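Local structure of binary enterotoxin of Clostridium perfringens component a (Clostridium perfringens, 5WTZ) at residues Leu92-Tyr97 with Leu160-Asn165. The protein is the enzymatic component of a binary enterotoxin, an actin-specific ADP-ribosylating toxin that binds NAD+. Sequence-based numbering, arbitrary orientation.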
loop_
_atom_site.group_PDB
_atom_site.type_symbol
_atom_site.label_atom_id
_atom_site.label_comp_id
_atom_site.label_asym_id
_atom_site.label_seq_id
_atom_site.Cartn_x
_atom_site.Cartn_y
_atom_site.Cartn_z
ATOM N N LEU A 92 13.215 -17.606 -4.660
ATOM C CA LEU A 92 14.007 -17.605 -3.436
ATOM C C LEU A 92 13.108 -17.324 -2.236
ATOM O O LEU A 92 12.423 -16.303 -2.197
ATOM C CB LEU A 92 15.119 -16.552 -3.506
ATOM C CG LEU A 92 16.023 -16.425 -2.270
ATOM C CD1 LEU A 92 17.002 -17.573 -2.235
ATOM C CD2 LEU A 92 16.756 -15.085 -2.229
ATOM N N TYR A 93 13.104 -18.220 -1.255
ATOM C CA TYR A 93 12.434 -17.924 0.007
ATOM C C TYR A 93 13.345 -17.103 0.925
ATOM O O TYR A 93 14.550 -17.367 1.042
ATOM C CB TYR A 93 11.992 -19.205 0.710
ATOM C CG TYR A 93 10.921 -19.994 0.008
ATOM C CD1 TYR A 93 11.248 -20.927 -0.967
ATOM C CD2 TYR A 93 9.576 -19.832 0.334
ATOM C CE1 TYR A 93 10.273 -21.660 -1.599
ATOM C CE2 TYR A 93 8.596 -20.569 -0.296
ATOM C CZ TYR A 93 8.957 -21.482 -1.267
ATOM O OH TYR A 93 8.005 -22.227 -1.915
ATOM N N VAL A 94 12.770 -16.096 1.571
ATOM C CA VAL A 94 13.520 -15.255 2.486
ATOM C C VAL A 94 12.778 -15.141 3.806
ATOM O O VAL A 94 11.608 -15.529 3.891
ATOM C CB VAL A 94 13.780 -13.860 1.896
ATOM C CG1 VAL A 94 14.746 -13.971 0.719
ATOM C CG2 VAL A 94 12.475 -13.186 1.482
ATOM N N TYR A 95 13.468 -14.618 4.821
ATOM C CA TYR A 95 12.991 -14.619 6.207
ATOM C C TYR A 95 13.103 -13.250 6.864
ATOM O O TYR A 95 14.051 -12.500 6.608
ATOM C CB TYR A 95 13.777 -15.648 7.034
ATOM C CG TYR A 95 13.642 -17.061 6.519
ATOM C CD1 TYR A 95 14.439 -17.519 5.478
ATOM C CD2 TYR A 95 12.710 -17.931 7.062
ATOM C CE1 TYR A 95 14.316 -18.805 4.997
ATOM C CE2 TYR A 95 12.591 -19.232 6.592
ATOM C CZ TYR A 95 13.389 -19.658 5.553
ATOM O OH TYR A 95 13.269 -20.946 5.064
ATOM N N TYR A 96 12.126 -12.916 7.703
ATOM C CA TYR A 96 12.259 -11.790 8.623
ATOM C C TYR A 96 11.181 -11.837 9.691
ATOM O O TYR A 96 10.031 -12.206 9.418
ATOM C CB TYR A 96 12.211 -10.441 7.892
ATOM C CG TYR A 96 10.940 -10.164 7.120
ATOM C CD1 TYR A 96 10.761 -10.654 5.835
ATOM C CD2 TYR A 96 9.935 -9.377 7.663
ATOM C CE1 TYR A 96 9.591 -10.386 5.113
ATOM C CE2 TYR A 96 8.779 -9.110 6.959
ATOM C CZ TYR A 96 8.610 -9.607 5.693
ATOM O OH TYR A 96 7.452 -9.319 5.013
ATOM N N TYR A 97 11.583 -11.495 10.907
ATOM C CA TYR A 97 10.653 -11.286 12.005
ATOM C C TYR A 97 9.869 -10.018 11.732
ATOM O O TYR A 97 10.410 -9.069 11.156
ATOM C CB TYR A 97 11.387 -11.170 13.327
ATOM C CG TYR A 97 11.886 -12.470 13.919
ATOM C CD1 TYR A 97 11.001 -13.463 14.330
ATOM C CD2 TYR A 97 13.235 -12.691 14.081
ATOM C CE1 TYR A 97 11.469 -14.647 14.902
ATOM C CE2 TYR A 97 13.708 -13.866 14.655
ATOM C CZ TYR A 97 12.819 -14.839 15.053
ATOM O OH TYR A 97 13.284 -16.013 15.611
ATOM N N LEU A 160 8.839 -15.624 3.222
ATOM C CA LEU A 160 8.361 -14.929 2.030
ATOM C C LEU A 160 8.978 -15.496 0.767
ATOM O O LEU A 160 10.204 -15.609 0.673
ATOM C CB LEU A 160 8.680 -13.427 2.143
ATOM C CG LEU A 160 8.193 -12.514 1.002
ATOM C CD1 LEU A 160 6.667 -12.457 0.915
ATOM C CD2 LEU A 160 8.767 -11.111 1.159
ATOM N N LYS A 161 8.124 -15.852 -0.194
ATOM C CA LYS A 161 8.568 -16.442 -1.456
ATOM C C LYS A 161 8.709 -15.370 -2.530
ATOM O O LYS A 161 7.722 -14.770 -2.965
ATOM C CB LYS A 161 7.603 -17.535 -1.913
ATOM C CG LYS A 161 8.087 -18.311 -3.140
ATOM C CD LYS A 161 7.074 -19.337 -3.618
ATOM C CE LYS A 161 7.676 -20.228 -4.697
ATOM N NZ LYS A 161 6.699 -21.230 -5.229
ATOM N N LEU A 162 9.947 -15.134 -2.946
ATOM C CA LEU A 162 10.247 -14.172 -3.996
ATOM C C LEU A 162 10.219 -14.875 -5.340
ATOM O O LEU A 162 10.937 -15.852 -5.541
ATOM C CB LEU A 162 11.624 -13.531 -3.768
ATOM C CG LEU A 162 11.949 -12.954 -2.394
ATOM C CD1 LEU A 162 13.360 -12.387 -2.408
ATOM C CD2 LEU A 162 10.936 -11.895 -2.011
ATOM N N PRO A 163 9.386 -14.397 -6.276
ATOM C CA PRO A 163 9.352 -15.082 -7.573
ATOM C C PRO A 163 10.601 -14.840 -8.420
ATOM O O PRO A 163 11.394 -13.944 -8.119
ATOM C CB PRO A 163 8.118 -14.489 -8.253
ATOM C CG PRO A 163 7.886 -13.177 -7.590
ATOM C CD PRO A 163 8.409 -13.296 -6.178
ATOM N N THR A 164 10.758 -15.653 -9.463
ATOM C CA THR A 164 11.779 -15.463 -10.488
ATOM C C THR A 164 11.825 -14.014 -10.988
ATOM O O THR A 164 10.785 -13.367 -11.105
ATOM C CB THR A 164 11.527 -16.419 -11.683
ATOM O OG1 THR A 164 11.610 -17.771 -11.227
ATOM C CG2 THR A 164 12.557 -16.220 -12.780
ATOM N N ASN A 165 13.035 -13.516 -11.246
ATOM C CA ASN A 165 13.277 -12.173 -11.793
ATOM C C ASN A 165 13.003 -11.024 -10.826
ATOM O O ASN A 165 13.030 -9.861 -11.222
ATOM C CB ASN A 165 12.466 -11.970 -13.072
ATOM C CG ASN A 165 12.922 -12.879 -14.185
ATOM O OD1 ASN A 165 14.115 -13.163 -14.316
ATOM N ND2 ASN A 165 11.977 -13.358 -14.986
#
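L92-V94 and L160-L162 pair as antiparallel beta strands at one edge of the five-stranded mixed sheet in the N-terminal ADP-ribosyltransferase-like half of the toxin, away from the NAD site. Four backbone hydrogen bonds join them, two in each hydrogen-bonded pair: L92 with L162 (L162 N to L92 O 2.8 Å) and V94 with L160 (L160 N to V94 O 2.9 Å). Between these, Y93 faces K161 as a non-hydrogen-bonded pair, and Y93 CA lies 3.3 Å from L160 O in a CA-H...O contact. On this face the lysine methylenes run across the phenol ring: K161 CG sits 4.0 Å from the Y93 ring centroid, a CH-pi contact over the face but displaced to the rim. With CG anti to the backbone N (chi1 -173°) and the chain extended beyond it, K161 carries CE to 3.4 Å from Y93 OH. On the opposite face aliphatic side chains meet. V94 CG2 lies beside L160 CB at 3.9 Å, V94 CG1 meets L162 CD1 at 3.8 Å, and L160 CD2 touches the edge of the Y96 ring. Strand 201-211 flanks 156-162 on its far side, with A208 and L210 backbone-bonded to K161, while H159 stacks on Y93 and V143 of strand 141-144 packs on V94 and Y96.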